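Periplasmic binding protein (Veillonella parvula, PDB 4MO9) probably serves as the solute-binding component of an ABC importer, capturing an iron-siderophore-type ligand in the periplasm for delivery to its membrane transporter. Local coordinates at residues Val252-Gly264 against Trp299-Ala313. Sequence-based numbering, arbitrary orientation.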
ATOM      1  N   VAL A 252     -18.415  13.701 -13.176  1.00 49.03           N
ATOM      2  CA  VAL A 252     -19.031  12.966 -12.073  1.00 48.35           C
ATOM      3  C   VAL A 252     -20.547  13.200 -11.993  1.00 51.14           C
ATOM      4  O   VAL A 252     -21.315  12.255 -11.789  1.00 50.53           O
ATOM      5  CB  VAL A 252     -18.351  13.273 -10.717  1.00 48.65           C
ATOM      6  CG1 VAL A 252     -19.059  12.551  -9.587  1.00 48.80           C
ATOM      7  CG2 VAL A 252     -16.879  12.851 -10.742  1.00 44.38           C
ATOM      8  N   LEU A 253     -20.974  14.449 -12.169  1.00 52.18           N
ATOM      9  CA  LEU A 253     -22.398  14.772 -12.149  1.00 55.57           C
ATOM     10  C   LEU A 253     -23.159  14.026 -13.253  1.00 56.61           C
ATOM     11  O   LEU A 253     -24.261  13.520 -13.022  1.00 58.84           O
ATOM     12  CB  LEU A 253     -22.613  16.285 -12.275  1.00 56.34           C
ATOM     13  CG  LEU A 253     -21.934  17.166 -11.219  1.00 57.15           C
ATOM     14  CD1 LEU A 253     -22.198  18.650 -11.454  1.00 59.80           C
ATOM     15  CD2 LEU A 253     -22.380  16.775  -9.826  1.00 55.58           C
ATOM     16  N   GLU A 254     -22.564  13.949 -14.441  1.00 55.69           N
ATOM     17  CA  GLU A 254     -23.211  13.316 -15.590  1.00 56.66           C
ATOM     18  C   GLU A 254     -23.288  11.798 -15.435  1.00 54.93           C
ATOM     19  O   GLU A 254     -24.293  11.176 -15.784  1.00 50.82           O
ATOM     20  CB  GLU A 254     -22.464  13.671 -16.876  1.00 62.01           C
ATOM     21  CG  GLU A 254     -22.452  15.163 -17.197  1.00 71.53           C
ATOM     22  CD  GLU A 254     -21.527  15.510 -18.354  1.00 76.70           C
ATOM     23  OE1 GLU A 254     -20.457  14.867 -18.480  1.00 76.59           O
ATOM     24  OE2 GLU A 254     -21.870  16.426 -19.131  1.00 78.87           O
ATOM     25  N   LYS A 255     -22.215  11.203 -14.924  1.00 52.63           N
ATOM     26  CA  LYS A 255     -22.176   9.757 -14.737  1.00 54.18           C
ATOM     27  C   LYS A 255     -23.064   9.299 -13.588  1.00 50.14           C
ATOM     28  O   LYS A 255     -23.627   8.206 -13.643  1.00 45.94           O
ATOM     29  CB  LYS A 255     -20.740   9.272 -14.511  1.00 56.59           C
ATOM     30  CG  LYS A 255     -19.885   9.262 -15.767  1.00 62.54           C
ATOM     31  CD  LYS A 255     -20.553   8.455 -16.873  1.00 66.96           C
ATOM     32  CE  LYS A 255     -19.607   8.222 -18.042  1.00 69.39           C
ATOM     33  NZ  LYS A 255     -19.167   9.506 -18.649  1.00 72.42           N
ATOM     34  N   ASN A 256     -23.186  10.138 -12.557  1.00 49.11           N
ATOM     35  CA  ASN A 256     -23.990   9.817 -11.375  1.00 50.63           C
ATOM     36  C   ASN A 256     -23.703   8.405 -10.866  1.00 45.94           C
ATOM     37  O   ASN A 256     -24.558   7.531 -10.926  1.00 45.54           O
ATOM     38  CB  ASN A 256     -25.485   9.982 -11.685  1.00 54.26           C
ATOM     39  CG  ASN A 256     -26.338  10.081 -10.432  1.00 57.67           C
ATOM     40  OD1 ASN A 256     -25.848  10.411  -9.348  1.00 56.66           O
ATOM     41  ND2 ASN A 256     -27.629   9.803 -10.579  1.00 60.89           N
ATOM     42  N   PRO A 257     -22.484   8.175 -10.368  1.00 45.44           N
ATOM     43  CA  PRO A 257     -22.066   6.800 -10.058  1.00 40.88           C
ATOM     44  C   PRO A 257     -22.837   6.174  -8.891  1.00 42.56           C
ATOM     45  O   PRO A 257     -23.326   6.901  -8.011  1.00 43.59           O
ATOM     46  CB  PRO A 257     -20.588   6.963  -9.693  1.00 39.60           C
ATOM     47  CG  PRO A 257     -20.491   8.377  -9.163  1.00 37.76           C
ATOM     48  CD  PRO A 257     -21.466   9.176  -9.994  1.00 43.74           C
ATOM     49  N   ASP A 258     -22.949   4.845  -8.893  1.00 43.51           N
ATOM     50  CA  ASP A 258     -23.591   4.123  -7.793  1.00 43.99           C
ATOM     51  C   ASP A 258     -22.849   4.339  -6.473  1.00 41.19           C
ATOM     52  O   ASP A 258     -23.465   4.428  -5.409  1.00 40.65           O
ATOM     53  CB  ASP A 258     -23.637   2.619  -8.088  1.00 45.12           C
ATOM     54  CG  ASP A 258     -24.571   2.266  -9.243  1.00 50.42           C
ATOM     55  OD1 ASP A 258     -25.669   2.859  -9.345  1.00 49.85           O
ATOM     56  OD2 ASP A 258     -24.201   1.380 -10.046  1.00 49.08           O
ATOM     57  N   ILE A 259     -21.522   4.418  -6.556  1.00 36.74           N
ATOM     58  CA  ILE A 259     -20.664   4.451  -5.376  1.00 37.77           C
ATOM     59  C   ILE A 259     -19.563   5.507  -5.569  1.00 36.84           C
ATOM     60  O   ILE A 259     -19.081   5.710  -6.685  1.00 35.95           O
ATOM     61  CB  ILE A 259     -20.047   3.039  -5.129  1.00 37.44           C
ATOM     62  CG1 ILE A 259     -21.154   2.034  -4.775  1.00 36.26           C
ATOM     63  CG2 ILE A 259     -18.961   3.059  -4.045  1.00 33.00           C
ATOM     64  CD1 ILE A 259     -20.699   0.577  -4.792  1.00 39.42           C
ATOM     65  N   ILE A 260     -19.209   6.209  -4.493  1.00 38.04           N
ATOM     66  CA  ILE A 260     -18.081   7.145  -4.498  1.00 37.54           C
ATOM     67  C   ILE A 260     -17.137   6.687  -3.391  1.00 35.67           C
ATOM     68  O   ILE A 260     -17.587   6.354  -2.286  1.00 35.30           O
ATOM     69  CB  ILE A 260     -18.539   8.600  -4.200  1.00 35.13           C
ATOM     70  CG1 ILE A 260     -19.310   9.199  -5.384  1.00 36.20           C
ATOM     71  CG2 ILE A 260     -17.339   9.494  -3.870  1.00 36.34           C
ATOM     72  CD1 ILE A 260     -19.974  10.578  -5.070  1.00 36.16           C
HETATM   73  N   MSE A 261     -15.839   6.642  -3.675  1.00 33.14           N
HETATM   74  CA  MSE A 261     -14.868   6.344  -2.630  1.00 32.68           C
HETATM   75  C   MSE A 261     -13.752   7.378  -2.679  1.00 32.57           C
HETATM   76  O   MSE A 261     -13.103   7.545  -3.724  1.00 30.22           O
HETATM   77  CB  MSE A 261     -14.309   4.927  -2.793  1.00 30.44           C
HETATM   78  CG  MSE A 261     -13.573   4.435  -1.553  1.00 32.68           C
HETATM   79 SE   MSE A 261     -12.840   2.637  -1.770  0.73 41.48          SE
HETATM   80  CE  MSE A 261     -14.509   1.797  -2.366  1.00 31.14           C
ATOM     81  N   ILE A 262     -13.564   8.093  -1.567  1.00 31.75           N
ATOM     82  CA  ILE A 262     -12.531   9.124  -1.458  1.00 32.25           C
ATOM     83  C   ILE A 262     -11.379   8.607  -0.599  1.00 32.76           C
ATOM     84  O   ILE A 262     -11.587   8.298   0.574  1.00 35.24           O
ATOM     85  CB  ILE A 262     -13.075  10.404  -0.783  1.00 34.80           C
ATOM     86  CG1 ILE A 262     -14.362  10.885  -1.464  1.00 38.13           C
ATOM     87  CG2 ILE A 262     -12.003  11.497  -0.768  1.00 35.32           C
ATOM     88  CD1 ILE A 262     -14.168  11.352  -2.897  1.00 39.50           C
HETATM   89  N   MSE A 263     -10.172   8.524  -1.154  1.00 31.04           N
HETATM   90  CA  MSE A 263      -9.058   7.938  -0.399  1.00 33.68           C
HETATM   91  C   MSE A 263      -8.494   8.923   0.641  1.00 33.73           C
HETATM   92  O   MSE A 263      -8.326  10.121   0.360  1.00 35.70           O
HETATM   93  CB  MSE A 263      -7.961   7.425  -1.342  1.00 31.95           C
HETATM   94  CG  MSE A 263      -8.494   6.538  -2.478  1.00 30.31           C
HETATM   95 SE   MSE A 263      -9.673   5.087  -1.897  0.72 37.05          SE
HETATM   96  CE  MSE A 263     -10.408   4.709  -3.660  1.00 30.85           C
ATOM     97  N   GLY A 264      -8.243   8.423   1.850  1.00 31.63           N
ATOM     98  CA  GLY A 264      -7.699   9.248   2.913  1.00 30.08           C
ATOM     99  C   GLY A 264      -6.297   8.833   3.318  1.00 31.54           C
ATOM    100  O   GLY A 264      -5.852   7.717   3.021  1.00 30.20           O
ATOM    101  N   TRP A 299     -23.121  17.760  -5.643  1.00 53.04           N
ATOM    102  CA  TRP A 299     -22.896  16.461  -4.995  1.00 49.17           C
ATOM    103  C   TRP A 299     -24.043  16.050  -4.069  1.00 50.11           C
ATOM    104  O   TRP A 299     -24.323  14.862  -3.921  1.00 46.65           O
ATOM    105  CB  TRP A 299     -21.557  16.415  -4.249  1.00 47.35           C
ATOM    106  CG  TRP A 299     -20.398  16.066  -5.137  1.00 47.03           C
ATOM    107  CD1 TRP A 299     -20.159  16.549  -6.394  1.00 50.09           C
ATOM    108  CD2 TRP A 299     -19.338  15.143  -4.853  1.00 45.27           C
ATOM    109  NE1 TRP A 299     -19.007  15.997  -6.899  1.00 48.45           N
ATOM    110  CE2 TRP A 299     -18.486  15.124  -5.979  1.00 46.66           C
ATOM    111  CE3 TRP A 299     -19.019  14.338  -3.753  1.00 41.07           C
ATOM    112  CZ2 TRP A 299     -17.339  14.332  -6.038  1.00 42.52           C
ATOM    113  CZ3 TRP A 299     -17.874  13.539  -3.816  1.00 40.13           C
ATOM    114  CH2 TRP A 299     -17.048  13.549  -4.949  1.00 41.45           C
ATOM    115  N   SER A 300     -24.720  17.040  -3.479  1.00 52.29           N
ATOM    116  CA  SER A 300     -25.844  16.795  -2.581  1.00 55.60           C
ATOM    117  C   SER A 300     -26.926  15.989  -3.280  1.00 55.97           C
ATOM    118  O   SER A 300     -27.676  15.248  -2.639  1.00 56.19           O
ATOM    119  CB  SER A 300     -26.453  18.130  -2.115  1.00 65.32           C
ATOM    120  OG  SER A 300     -26.123  18.404  -0.766  1.00 69.27           O
ATOM    121  N   ASP A 301     -27.007  16.164  -4.597  1.00 57.53           N
ATOM    122  CA  ASP A 301     -28.051  15.557  -5.418  1.00 57.51           C
ATOM    123  C   ASP A 301     -27.559  14.285  -6.095  1.00 52.49           C
ATOM    124  O   ASP A 301     -28.290  13.667  -6.869  1.00 53.18           O
ATOM    125  CB  ASP A 301     -28.510  16.540  -6.493  1.00 62.15           C
ATOM    126  CG  ASP A 301     -29.140  17.790  -5.913  1.00 67.03           C
ATOM    127  OD1 ASP A 301     -29.901  17.678  -4.928  1.00 66.75           O
ATOM    128  OD2 ASP A 301     -28.879  18.888  -6.451  1.00 70.99           O
ATOM    129  N   LEU A 302     -26.314  13.907  -5.826  1.00 48.74           N
ATOM    130  CA  LEU A 302     -25.754  12.689  -6.412  1.00 47.05           C
ATOM    131  C   LEU A 302     -26.402  11.437  -5.832  1.00 48.58           C
ATOM    132  O   LEU A 302     -26.600  11.331  -4.615  1.00 48.24           O
ATOM    133  CB  LEU A 302     -24.232  12.617  -6.212  1.00 46.39           C
ATOM    134  CG  LEU A 302     -23.379  13.487  -7.140  1.00 47.73           C
ATOM    135  CD1 LEU A 302     -21.892  13.351  -6.830  1.00 44.54           C
ATOM    136  CD2 LEU A 302     -23.652  13.141  -8.591  1.00 51.75           C
ATOM    137  N   LYS A 303     -26.728  10.495  -6.712  1.00 47.65           N
ATOM    138  CA  LYS A 303     -27.254   9.199  -6.315  1.00 49.87           C
ATOM    139  C   LYS A 303     -26.390   8.563  -5.212  1.00 48.16           C
ATOM    140  O   LYS A 303     -26.920   8.026  -4.238  1.00 47.41           O
ATOM    141  CB  LYS A 303     -27.325   8.292  -7.547  1.00 58.35           C
ATOM    142  CG  LYS A 303     -27.802   6.877  -7.284  1.00 63.44           C
ATOM    143  CD  LYS A 303     -28.033   6.117  -8.589  1.00 68.12           C
ATOM    144  CE  LYS A 303     -26.728   5.811  -9.302  1.00 70.26           C
ATOM    145  NZ  LYS A 303     -26.936   4.945 -10.498  1.00 71.84           N
ATOM    146  N   ALA A 304     -25.068   8.645  -5.347  1.00 44.77           N
ATOM    147  CA  ALA A 304     -24.179   8.056  -4.347  1.00 43.86           C
ATOM    148  C   ALA A 304     -24.315   8.715  -2.969  1.00 45.64           C
ATOM    149  O   ALA A 304     -24.207   8.039  -1.938  1.00 46.92           O
ATOM    150  CB  ALA A 304     -22.727   8.085  -4.821  1.00 42.57           C
ATOM    151  N   VAL A 305     -24.544  10.025  -2.949  1.00 45.73           N
ATOM    152  CA  VAL A 305     -24.664  10.745  -1.687  1.00 46.57           C
ATOM    153  C   VAL A 305     -26.026  10.479  -1.048  1.00 48.26           C
ATOM    154  O   VAL A 305     -26.110  10.135   0.137  1.00 48.33           O
ATOM    155  CB  VAL A 305     -24.407  12.259  -1.870  1.00 49.23           C
ATOM    156  CG1 VAL A 305     -24.726  13.018  -0.595  1.00 49.27           C
ATOM    157  CG2 VAL A 305     -22.952  12.496  -2.278  1.00 49.91           C
ATOM    158  N   GLU A 306     -27.081  10.617  -1.851  1.00 50.63           N
ATOM    159  CA  GLU A 306     -28.444  10.334  -1.413  1.00 54.14           C
ATOM    160  C   GLU A 306     -28.609   8.938  -0.808  1.00 53.39           C
ATOM    161  O   GLU A 306     -29.267   8.784   0.224  1.00 56.36           O
ATOM    162  CB  GLU A 306     -29.419  10.506  -2.581  1.00 56.73           C
ATOM    163  CG  GLU A 306     -29.837  11.934  -2.819  1.00 61.69           C
ATOM    164  CD  GLU A 306     -30.609  12.108  -4.118  1.00 64.64           C
ATOM    165  OE1 GLU A 306     -30.721  11.122  -4.886  1.00 67.47           O
ATOM    166  OE2 GLU A 306     -31.079  13.230  -4.377  1.00 63.40           O
ATOM    167  N   ASN A 307     -28.027   7.930  -1.455  1.00 49.64           N
ATOM    168  CA  ASN A 307     -28.171   6.541  -1.011  1.00 48.98           C
ATOM    169  C   ASN A 307     -27.131   6.126   0.021  1.00 46.08           C
ATOM    170  O   ASN A 307     -27.057   4.954   0.382  1.00 44.41           O
ATOM    171  CB  ASN A 307     -28.098   5.568  -2.197  1.00 51.75           C
ATOM    172  CG  ASN A 307     -29.167   5.831  -3.238  1.00 55.00           C
ATOM    173  OD1 ASN A 307     -30.224   6.378  -2.932  1.00 55.52           O
ATOM    174  ND2 ASN A 307     -28.890   5.442  -4.480  1.00 55.13           N
ATOM    175  N   LYS A 308     -26.336   7.088   0.482  1.00 45.42           N
ATOM    176  CA  LYS A 308     -25.282   6.824   1.453  1.00 43.48           C
ATOM    177  C   LYS A 308     -24.356   5.741   0.906  1.00 43.53           C
ATOM    178  O   LYS A 308     -24.141   4.710   1.546  1.00 44.21           O
ATOM    179  CB  LYS A 308     -25.869   6.414   2.811  1.00 45.76           C
ATOM    180  CG  LYS A 308     -26.831   7.460   3.424  1.00 50.82           C
ATOM    181  CD  LYS A 308     -26.083   8.714   3.883  1.00 55.90           C
ATOM    182  CE  LYS A 308     -27.016   9.724   4.553  1.00 60.98           C
ATOM    183  NZ  LYS A 308     -26.252  10.805   5.247  1.00 62.93           N
ATOM    184  N   GLN A 309     -23.837   5.968  -0.296  1.00 39.55           N
ATOM    185  CA  GLN A 309     -22.870   5.053  -0.886  1.00 42.80           C
ATOM    186  C   GLN A 309     -21.539   5.772  -1.074  1.00 42.07           C
ATOM    187  O   GLN A 309     -20.894   5.654  -2.125  1.00 42.19           O
ATOM    188  CB  GLN A 309     -23.389   4.487  -2.211  1.00 44.70           C
ATOM    189  CG  GLN A 309     -24.620   3.599  -2.048  1.00 47.10           C
ATOM    190  CD  GLN A 309     -24.311   2.318  -1.296  1.00 49.44           C
ATOM    191  OE1 GLN A 309     -23.224   1.757  -1.423  1.00 47.50           O
ATOM    192  NE2 GLN A 309     -25.270   1.848  -0.508  1.00 52.99           N
ATOM    193  N   VAL A 310     -21.145   6.511  -0.034  1.00 39.82           N
ATOM    194  CA  VAL A 310     -19.875   7.233  -0.000  1.00 36.68           C
ATOM    195  C   VAL A 310     -18.955   6.587   1.035  1.00 36.81           C
ATOM    196  O   VAL A 310     -19.316   6.477   2.221  1.00 35.62           O
ATOM    197  CB  VAL A 310     -20.073   8.722   0.346  1.00 37.01           C
ATOM    198  CG1 VAL A 310     -18.729   9.439   0.395  1.00 35.76           C
ATOM    199  CG2 VAL A 310     -20.981   9.377  -0.673  1.00 36.81           C
ATOM    200  N   TYR A 311     -17.773   6.176   0.575  1.00 33.61           N
ATOM    201  CA  TYR A 311     -16.829   5.395   1.368  1.00 31.68           C
ATOM    202  C   TYR A 311     -15.445   6.024   1.329  1.00 32.71           C
ATOM    203  O   TYR A 311     -15.205   6.962   0.571  1.00 33.61           O
ATOM    204  CB  TYR A 311     -16.724   3.974   0.803  1.00 30.63           C
ATOM    205  CG  TYR A 311     -18.029   3.228   0.819  1.00 32.74           C
ATOM    206  CD1 TYR A 311     -18.969   3.405  -0.191  1.00 34.78           C
ATOM    207  CD2 TYR A 311     -18.332   2.361   1.850  1.00 33.61           C
ATOM    208  CE1 TYR A 311     -20.186   2.735  -0.168  1.00 35.75           C
ATOM    209  CE2 TYR A 311     -19.546   1.682   1.881  1.00 37.12           C
ATOM    210  CZ  TYR A 311     -20.465   1.877   0.871  1.00 36.03           C
ATOM    211  OH  TYR A 311     -21.657   1.198   0.893  1.00 35.12           O
ATOM    212  N   SER A 312     -14.531   5.489   2.136  1.00 33.23           N
ATOM    213  CA  SER A 312     -13.147   5.950   2.139  1.00 31.54           C
ATOM    214  C   SER A 312     -12.244   4.825   2.626  1.00 27.65           C
ATOM    215  O   SER A 312     -12.585   4.132   3.585  1.00 29.70           O
ATOM    216  CB  SER A 312     -13.005   7.179   3.056  1.00 36.24           C
ATOM    217  OG  SER A 312     -11.645   7.608   3.105  1.00 37.66           O
ATOM    218  N   ALA A 313     -11.117   4.619   1.944  1.00 29.87           N
ATOM    219  CA  ALA A 313     -10.112   3.655   2.369  1.00 29.67           C
ATOM    220  C   ALA A 313      -8.766   4.368   2.378  1.00 29.73           C
ATOM    221  O   ALA A 313      -8.590   5.359   1.668  1.00 32.85           O
ATOM    222  CB  ALA A 313     -10.076   2.463   1.425  1.00 29.47           C
TER
HETATM  223  O   HOH W   1     -23.925   9.628  -7.700  1.00 43.34           O
HETATM  224  O   HOH W   2     -26.281   4.303  -5.111  1.00 40.83           O
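Asn256 OD1 takes two donors: the backbone N of Lys303, 2.8 Å away and lying in the amide's carbonyl plane on a lone pair, and a water. That water also donates to Pro257 O and accepts from Ala304 N, so the first turn of helix 303-306 is tied to the turn after helix 249-255 both directly and through solvent. CG of Asn256 stands anti to the backbone N (chi1 -163°), which carries OD1 to Lys303 N; the two side chains cross at about a right angle. The lysine chain bends at chi3 and runs beside Asp258, where Lys303 NZ forms a salt bridge 2.7 Å from Asp258 OD1, approaching from above the carboxylate plane.

Beyond this turn, strands 259-263 and 310-313 pair in parallel. Ile260 N donates to Gln309 O, Tyr311 N to Ile260 O at 2.9 Å, and Ile262 N to Tyr311 O. The backbone pattern is then interrupted: Ser312 OG takes Ile262 O, 2.6 Å away and nearly along the C=O axis, leaving buried Ala313 N without a partner. Further along, Gly264 N bonds to Ala313 O.

On the Ile260 and Val310 face, Ile260 CD1 makes a CH-pi contact over the six-membered ring of Trp299, 4.2 Å from its centroid. Leu302 CD1 lies 3.8 Å from Ile260 CD1, while Ile260 CG1 rests on Ala304 CB at 3.6 Å. Val252 CG1 and Leu253 CD2 meet the Leu302 methyls. Met261 and Tyr311 occupy the other face, which helix 324-334 covers.

These are adjacent inner strands of a five-stranded mixed sheet in the solute-binding fold. Polar bonds hold the connecting turns and backbone register, whereas apolar packing joins helix 249-255, Trp299 and Leu302 to the Ile260 face.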